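PDB 6ELV: polyphenol oxidase, chloroplastic, which catalyses the oxidation of mono- and o-diphenols to o-quinones as the full-length enzyme, and is represented here by its recombinantly expressed C-terminal domain alone. Local coordinates for residues G53-R58 with A133-G138; K24-V29 with S122-L127. All coordinates share one frame; numbering follows the deposited sequence. Where two conformers were deposited one is given.

How the contacts relate
Contacts 1 and 2 each pair two antiparallel segments, but in different sheets of the same C-terminal domain. Both are partly buried, with an apolar face inside and a more exposed one outside. Contact 2, nearer the centre of the chain, is an unbroken ladder of six backbone bonds with valine, isoleucine and leucine on its buried face. Contact 1 lies about 17 Å away between centres, where segments 53-58 and 133-138, on strands 48-57 and 135-142, share a single bridge; a lysine, a glutamate and a water supplement its backbone bonds. Strands 122-131 and 135-142 are consecutive, and the contacts touch where Ile136 CG1 lies 4.0 Å from Leu127 CD1, one point of the packing between the sheets.

Contact 1. Residues G53-R58 with A133-G138; sequences GIEFDR and AVKIGG
Glu55 and Lys135 form a single antiparallel hydrogen-bonded pair. Lys135 N bonds to Glu55 O at 2.9 Å, and Glu55 N to Lys135 O at 3.0 Å. Beyond Phe56 a water takes over the link, accepting from Asp57 N and donating to Ala133 O.

The charged side chains gather on the more exposed face. Lys135 leaves the backbone with CG anti to N (chi1 166°), then bends at its last two torsions, which brings NZ back to Gly53 O at 2.8 Å. The ammonium thus bonds to a carbonyl of the opposite strand, two residues before its bridge partner Glu55. Glu55, extended beyond CG, places OE1 3.9 Å from Lys135 NZ, a long salt bridge; its other oxygen, OE2, pairs with Lys99.

On the buried face, Val134 lies alongside both Ile54 and Phe56. One methyl does the touching: Val134 CG2 meets Ile54 CG2 at 3.7 Å and approaches Phe56 CD1 obliquely at 4.1 Å.

Gly53 and Ile54 both face Thr102 in a G1 beta bulge, and Gly137 and Gly138 face Glu52 in a classic bulge. Strand 99-107 flanks strand 48-57 on its other edge, while Val62 and Phe64 of strand 62-70 pack against the apolar face from the opposing sheet.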
ATOM      1  N   GLY A  53      -6.696   6.353  -5.560  1.00 13.50           N
ATOM      2  CA  GLY A  53      -7.828   5.914  -6.353  1.00 12.77           C
ATOM      3  C   GLY A  53      -8.591   4.770  -5.726  1.00 11.01           C
ATOM      4  O   GLY A  53      -9.063   3.877  -6.441  1.00 12.20           O
ATOM      5  N   ILE A  54      -8.716   4.775  -4.401  1.00 10.36           N
ATOM      6  CA  ILE A  54      -9.505   3.772  -3.694  1.00  9.83           C
ATOM      7  C   ILE A  54     -10.974   4.083  -3.935  1.00 10.28           C
ATOM      8  O   ILE A  54     -11.455   5.157  -3.554  1.00 12.59           O
ATOM      9  CB  ILE A  54      -9.181   3.800  -2.196  1.00  9.71           C
ATOM     10  CG1 ILE A  54      -7.695   3.539  -1.940  1.00  9.98           C
ATOM     11  CG2 ILE A  54     -10.065   2.830  -1.425  1.00 10.95           C
ATOM     12  CD1 ILE A  54      -7.301   3.785  -0.499  1.00  9.88           C
ATOM     13  N   GLU A  55     -11.693   3.157  -4.565  1.00 10.02           N
ATOM     14  CA  GLU A  55     -13.048   3.460  -4.998  1.00  9.91           C
ATOM     15  C   GLU A  55     -13.986   2.308  -4.680  1.00  9.27           C
ATOM     16  O   GLU A  55     -13.654   1.140  -4.909  1.00  9.97           O
ATOM     17  CB  GLU A  55     -13.078   3.764  -6.486  1.00 11.74           C
ATOM     18  CG  GLU A  55     -14.380   4.317  -6.942  1.00 16.02           C
ATOM     19  CD  GLU A  55     -14.326   4.689  -8.392  1.00 21.68           C
ATOM     20  OE1 GLU A  55     -13.418   5.456  -8.774  1.00 24.55           O
ATOM     21  OE2 GLU A  55     -15.167   4.173  -9.157  1.00 23.83           O
ATOM     22  N   PHE A  56     -15.171   2.649  -4.178  1.00  9.59           N
ATOM     23  CA  PHE A  56     -16.127   1.654  -3.707  1.00  9.69           C
ATOM     24  C   PHE A  56     -17.477   2.337  -3.533  1.00  9.04           C
ATOM     25  O   PHE A  56     -17.571   3.566  -3.485  1.00  9.03           O
ATOM     26  CB  PHE A  56     -15.678   1.033  -2.373  1.00  9.92           C
ATOM     27  CG  PHE A  56     -15.377   2.057  -1.315  1.00  9.71           C
ATOM     28  CD1 PHE A  56     -14.131   2.665  -1.241  1.00  9.74           C
ATOM     29  CD2 PHE A  56     -16.366   2.463  -0.428  1.00 11.40           C
ATOM     30  CE1 PHE A  56     -13.883   3.628  -0.297  1.00 11.62           C
ATOM     31  CE2 PHE A  56     -16.112   3.428   0.527  1.00 12.91           C
ATOM     32  CZ  PHE A  56     -14.869   4.010   0.585  1.00 13.13           C
ATOM     33  N   ASP A  57     -18.521   1.523  -3.433  1.00  9.02           N
ATOM     34  CA  ASP A  57     -19.855   2.035  -3.142  1.00  9.31           C
ATOM     35  C   ASP A  57     -19.939   2.382  -1.660  1.00  8.62           C
ATOM     36  O   ASP A  57     -19.587   1.567  -0.805  1.00  9.16           O
ATOM     37  CB  ASP A  57     -20.923   0.991  -3.465  1.00 10.91           C
ATOM     38  CG  ASP A  57     -21.209   0.852  -4.953  1.00 13.14           C
ATOM     39  OD1 ASP A  57     -20.569   1.511  -5.789  1.00 14.51           O
ATOM     40  OD2 ASP A  57     -22.094   0.041  -5.284  1.00 18.89           O
ATOM     41  N   ARG A  58     -20.474   3.567  -1.351  1.00  8.88           N
ATOM     42  CA  ARG A  58     -20.518   4.026   0.033  1.00  8.74           C
ATOM     43  C   ARG A  58     -21.374   3.141   0.929  1.00  8.52           C
ATOM     44  O   ARG A  58     -21.116   3.075   2.135  1.00  9.33           O
ATOM     45  CB  ARG A  58     -21.000   5.470   0.089  1.00  9.01           C
ATOM     46  CG  ARG A  58     -19.972   6.448  -0.433  1.00  9.12           C
ATOM     47  CD  ARG A  58     -20.562   7.852  -0.557  1.00 10.40           C
ATOM     48  NE  ARG A  58     -19.597   8.796  -1.119  1.00 10.36           N
ATOM     49  CZ  ARG A  58     -18.831   9.619  -0.411  1.00  9.24           C
ATOM     50  NH1 ARG A  58     -18.935   9.665   0.909  1.00  9.46           N
ATOM     51  NH2 ARG A  58     -17.976  10.419  -1.029  1.00 10.97           N
ATOM     52  N   ALA A 133     -16.183  -4.930  -1.732  1.00 10.09           N
ATOM     53  CA  ALA A 133     -15.595  -4.772  -3.055  1.00 10.53           C
ATOM     54  C   ALA A 133     -14.951  -3.399  -3.163  1.00  9.14           C
ATOM     55  O   ALA A 133     -15.588  -2.385  -2.877  1.00 11.31           O
ATOM     56  CB  ALA A 133     -16.682  -4.901  -4.116  1.00 13.06           C
ATOM     57  N   VAL A 134     -13.689  -3.365  -3.574  1.00  9.49           N
ATOM     58  CA  VAL A 134     -12.954  -2.113  -3.658  1.00  9.74           C
ATOM     59  C   VAL A 134     -11.985  -2.180  -4.829  1.00  8.87           C
ATOM     60  O   VAL A 134     -11.392  -3.227  -5.109  1.00 10.23           O
ATOM     61  CB  VAL A 134     -12.268  -1.787  -2.311  1.00 10.43           C
ATOM     62  CG1 VAL A 134     -11.200  -2.807  -1.965  1.00 11.29           C
ATOM     63  CG2 VAL A 134     -11.677  -0.383  -2.324  1.00 10.96           C
ATOM     64  N   LYS A 135     -11.840  -1.051  -5.516  1.00  9.09           N
ATOM     65  CA  LYS A 135     -10.838  -0.838  -6.548  1.00  9.33           C
ATOM     66  C   LYS A 135      -9.678  -0.060  -5.948  1.00  8.75           C
ATOM     67  O   LYS A 135      -9.875   0.871  -5.161  1.00 10.30           O
ATOM     68  CB  LYS A 135     -11.424  -0.046  -7.724  1.00 10.98           C
ATOM     69  CG  LYS A 135     -10.380   0.512  -8.694  1.00 17.40           C
ATOM     70  CD  LYS A 135     -10.975   1.484  -9.697  1.00 18.44           C
ATOM     71  CE  LYS A 135      -9.996   2.567 -10.097  1.00 22.18           C
ATOM     72  NZ  LYS A 135      -9.930   3.710  -9.131  1.00 22.98           N
ATOM     73  N   ILE A 136      -8.466  -0.453  -6.320  1.00  8.63           N
ATOM     74  CA  ILE A 136      -7.244   0.246  -5.948  1.00  9.61           C
ATOM     75  C   ILE A 136      -6.670   0.851  -7.224  1.00  9.11           C
ATOM     76  O   ILE A 136      -6.371   0.121  -8.178  1.00 10.41           O
ATOM     77  CB  ILE A 136      -6.226  -0.716  -5.313  1.00 10.30           C
ATOM     78  CG1 ILE A 136      -6.840  -1.531  -4.167  1.00 10.55           C
ATOM     79  CG2 ILE A 136      -4.981   0.059  -4.882  1.00 12.05           C
ATOM     80  CD1 ILE A 136      -7.271  -0.699  -2.992  1.00 12.28           C
ATOM     81  N   GLY A 137      -6.514   2.173  -7.248  1.00  9.35           N
ATOM     82  CA  GLY A 137      -6.083   2.879  -8.441  1.00 11.05           C
ATOM     83  C   GLY A 137      -4.598   2.794  -8.729  1.00 12.24           C
ATOM     84  O   GLY A 137      -4.203   2.702  -9.894  1.00 14.93           O
ATOM     85  N   GLY A 138      -3.769   2.843  -7.691  1.00 12.66           N
ATOM     86  CA  GLY A 138      -2.322   2.792  -7.865  1.00 14.45           C
ATOM     87  C   GLY A 138      -1.645   2.853  -6.514  1.00 12.81           C
ATOM     88  O   GLY A 138      -2.281   3.097  -5.486  1.00 13.29           O
TER
HETATM   89  O   HOH W   1     -18.055  -1.339  -3.627  1.00 15.89           O

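Contact 2. Residues K24-V29 with S122-L127; sequences KISTVV and SVVVTL
Ile25, Thr27 and Val29 form hydrogen-bonded pairs with Leu127, Val125 and Val123 where strands 25-30 and 122-131 run antiparallel in one of the two packed sheets of a beta sandwich. Each pair closes two backbone bonds, six in all. Val29 N to Val123 O is 2.8 Å. Ile25 N to Leu127 O is 3.1 Å. CA-H...O contacts fill in between them, among them Ser26 CA to Val125 O at 3.2 Å.

The side chains of these three pairs share the inner face, where Val29 CG2 and Val125 CG2 meet methyl to methyl at 3.7 Å. The alternating non-hydrogen-bonded pairs, Ser26-Thr126 and Val28-Val124, use the other face, and there Val28 crosses Val124 through their CG2 methyls. Just before the strand, Lys24 lays its CG against Thr126 CG2.

Ile139 and Ile141 of strand 135-142 and Leu49 and Ile51 of strand 48-57 cover the inner face, completing a hydrophobic core between the sheets. Strand 62-70 continues the sheet beyond 122-131, and strand 11-12 runs parallel to 25-30 on its far edge. Thr27 is tied to that edge strand: with OG1 anti to the backbone N (chi1 -168°), its hydroxyl hydrogen-bonds to Val12 O.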
ATOM      1  N   LYS A  24      -5.904 -11.337  -1.667  1.00  8.24           N
ATOM      2  CA  LYS A  24      -4.623 -10.773  -1.256  1.00  8.19           C
ATOM      3  C   LYS A  24      -3.675 -10.705  -2.445  1.00  8.82           C
ATOM      4  O   LYS A  24      -3.519 -11.678  -3.192  1.00 10.94           O
ATOM      5  CB  LYS A  24      -4.022 -11.624  -0.146  1.00  9.00           C
ATOM      6  CG  LYS A  24      -2.676 -11.148   0.347  1.00 10.20           C
ATOM      7  CD  LYS A  24      -2.307 -11.815   1.668  1.00 15.14           C
ATOM      8  CE  LYS A  24      -1.673 -13.166   1.501  1.00 18.42           C
ATOM      9  NZ  LYS A  24      -0.895 -13.497   2.736  1.00 21.04           N
ATOM     10  N   ILE A  25      -3.033  -9.548  -2.621  1.00  8.55           N
ATOM     11  CA  ILE A  25      -2.061  -9.350  -3.683  1.00  9.46           C
ATOM     12  C   ILE A  25      -0.834  -8.661  -3.109  1.00  9.47           C
ATOM     13  O   ILE A  25      -0.882  -7.998  -2.074  1.00 10.36           O
ATOM     14  CB  ILE A  25      -2.607  -8.509  -4.851  1.00 11.58           C
ATOM     15  CG1 ILE A  25      -2.955  -7.103  -4.355  1.00 14.55           C
ATOM     16  CG2 ILE A  25      -3.791  -9.197  -5.504  1.00 14.84           C
ATOM     17  CD1 ILE A  25      -2.838  -6.047  -5.386  1.00 21.48           C
ATOM     18  N   SER A  26       0.274  -8.809  -3.815  1.00  9.41           N
ATOM     19  CA  SER A  26       1.471  -8.070  -3.474  0.50  9.63           C
ATOM     20  C   SER A  26       2.054  -7.454  -4.735  1.00  9.85           C
ATOM     21  O   SER A  26       1.790  -7.897  -5.855  1.00 11.91           O
ATOM     22  CB  SER A  26       2.500  -8.939  -2.749  0.50 10.77           C
ATOM     23  OG  SER A  26       3.014  -9.942  -3.602  0.50 10.64           O
ATOM     24  N   THR A  27       2.836  -6.401  -4.533  1.00  9.54           N
ATOM     25  CA  THR A  27       3.405  -5.657  -5.640  1.00 10.55           C
ATOM     26  C   THR A  27       4.703  -5.002  -5.195  1.00  9.14           C
ATOM     27  O   THR A  27       4.840  -4.588  -4.042  1.00  9.10           O
ATOM     28  CB  THR A  27       2.368  -4.642  -6.154  1.00 12.68           C
ATOM     29  OG1 THR A  27       2.778  -4.093  -7.404  1.00 15.65           O
ATOM     30  CG2 THR A  27       2.064  -3.538  -5.144  1.00 13.83           C
ATOM     31  N   VAL A  28       5.656  -4.918  -6.116  1.00  9.35           N
ATOM     32  CA  VAL A  28       6.935  -4.264  -5.857  1.00  9.54           C
ATOM     33  C   VAL A  28       6.781  -2.775  -6.129  1.00  9.83           C
ATOM     34  O   VAL A  28       6.402  -2.376  -7.237  1.00 10.95           O
ATOM     35  CB  VAL A  28       8.046  -4.859  -6.731  1.00 10.70           C
ATOM     36  CG1 VAL A  28       9.339  -4.072  -6.517  1.00 12.43           C
ATOM     37  CG2 VAL A  28       8.263  -6.326  -6.415  1.00 12.10           C
ATOM     38  N   VAL A  29       7.101  -1.956  -5.130  1.00  9.21           N
ATOM     39  CA  VAL A  29       6.928  -0.508  -5.190  1.00  9.75           C
ATOM     40  C   VAL A  29       8.290   0.149  -5.005  1.00  9.16           C
ATOM     41  O   VAL A  29       8.989  -0.120  -4.022  1.00  9.68           O
ATOM     42  CB  VAL A  29       5.918  -0.019  -4.134  1.00  9.85           C
ATOM     43  CG1 VAL A  29       5.680   1.474  -4.277  1.00 10.97           C
ATOM     44  CG2 VAL A  29       4.610  -0.775  -4.276  1.00  9.95           C
ATOM     45  N   SER A 122      13.509  -0.689  -3.381  1.00 10.08           N
ATOM     46  CA  SER A 122      12.086  -0.952  -3.521  1.00  9.84           C
ATOM     47  C   SER A 122      11.683  -1.831  -2.356  1.00  8.75           C
ATOM     48  O   SER A 122      12.534  -2.369  -1.650  1.00  9.60           O
ATOM     49  CB  SER A 122      11.794  -1.681  -4.827  1.00 11.45           C
ATOM     50  OG  SER A 122      12.502  -2.906  -4.887  1.00 15.08           O
ATOM     51  N   VAL A 123      10.367  -1.967  -2.160  1.00  8.78           N
ATOM     52  CA  VAL A 123       9.787  -2.830  -1.137  1.00  8.12           C
ATOM     53  C   VAL A 123       8.620  -3.577  -1.760  1.00  8.41           C
ATOM     54  O   VAL A 123       8.140  -3.232  -2.840  1.00 10.35           O
ATOM     55  CB  VAL A 123       9.325  -2.043   0.108  1.00  9.41           C
ATOM     56  CG1 VAL A 123      10.500  -1.314   0.747  1.00 11.50           C
ATOM     57  CG2 VAL A 123       8.195  -1.064  -0.258  1.00 10.52           C
ATOM     58  N   VAL A 124       8.144  -4.603  -1.057  1.00  7.54           N
ATOM     59  CA  VAL A 124       6.927  -5.297  -1.460  1.00  7.79           C
ATOM     60  C   VAL A 124       5.781  -4.848  -0.571  1.00  7.33           C
ATOM     61  O   VAL A 124       5.869  -4.936   0.663  1.00  7.68           O
ATOM     62  CB  VAL A 124       7.100  -6.821  -1.397  1.00  8.77           C
ATOM     63  CG1 VAL A 124       5.769  -7.516  -1.679  1.00  9.00           C
ATOM     64  CG2 VAL A 124       8.162  -7.269  -2.396  1.00 10.72           C
ATOM     65  N   VAL A 125       4.700  -4.393  -1.196  1.00  7.10           N
ATOM     66  CA  VAL A 125       3.487  -3.989  -0.500  1.00  7.16           C
ATOM     67  C   VAL A 125       2.435  -5.056  -0.748  1.00  7.38           C
ATOM     68  O   VAL A 125       2.182  -5.428  -1.902  1.00  8.47           O
ATOM     69  CB  VAL A 125       2.999  -2.613  -0.983  1.00  8.13           C
ATOM     70  CG1 VAL A 125       1.684  -2.234  -0.304  1.00  9.69           C
ATOM     71  CG2 VAL A 125       4.069  -1.552  -0.676  1.00  9.65           C
ATOM     72  N   THR A 126       1.809  -5.520   0.330  1.00  7.50           N
ATOM     73  CA  THR A 126       0.748  -6.513   0.274  1.00  7.55           C
ATOM     74  C   THR A 126      -0.552  -5.859   0.718  1.00  7.29           C
ATOM     75  O   THR A 126      -0.592  -5.201   1.763  1.00  7.96           O
ATOM     76  CB  THR A 126       1.092  -7.699   1.188  1.00  8.68           C
ATOM     77  OG1 THR A 126       2.304  -8.320   0.739  1.00 10.11           O
ATOM     78  CG2 THR A 126       0.008  -8.762   1.180  1.00 11.00           C
ATOM     79  N   LEU A 127      -1.606  -6.052  -0.072  1.00  7.23           N
ATOM     80  CA  LEU A 127      -2.942  -5.568   0.252  1.00  7.59           C
ATOM     81  C   LEU A 127      -3.814  -6.780   0.545  1.00  7.02           C
ATOM     82  O   LEU A 127      -3.902  -7.698  -0.280  1.00  7.83           O
ATOM     83  CB  LEU A 127      -3.524  -4.762  -0.907  1.00  8.95           C
ATOM     84  CG  LEU A 127      -2.681  -3.586  -1.410  1.00 11.10           C
ATOM     85  CD1 LEU A 127      -3.436  -2.863  -2.500  1.00 14.96           C
ATOM     86  CD2 LEU A 127      -2.343  -2.639  -0.288  1.00 11.49           C
TER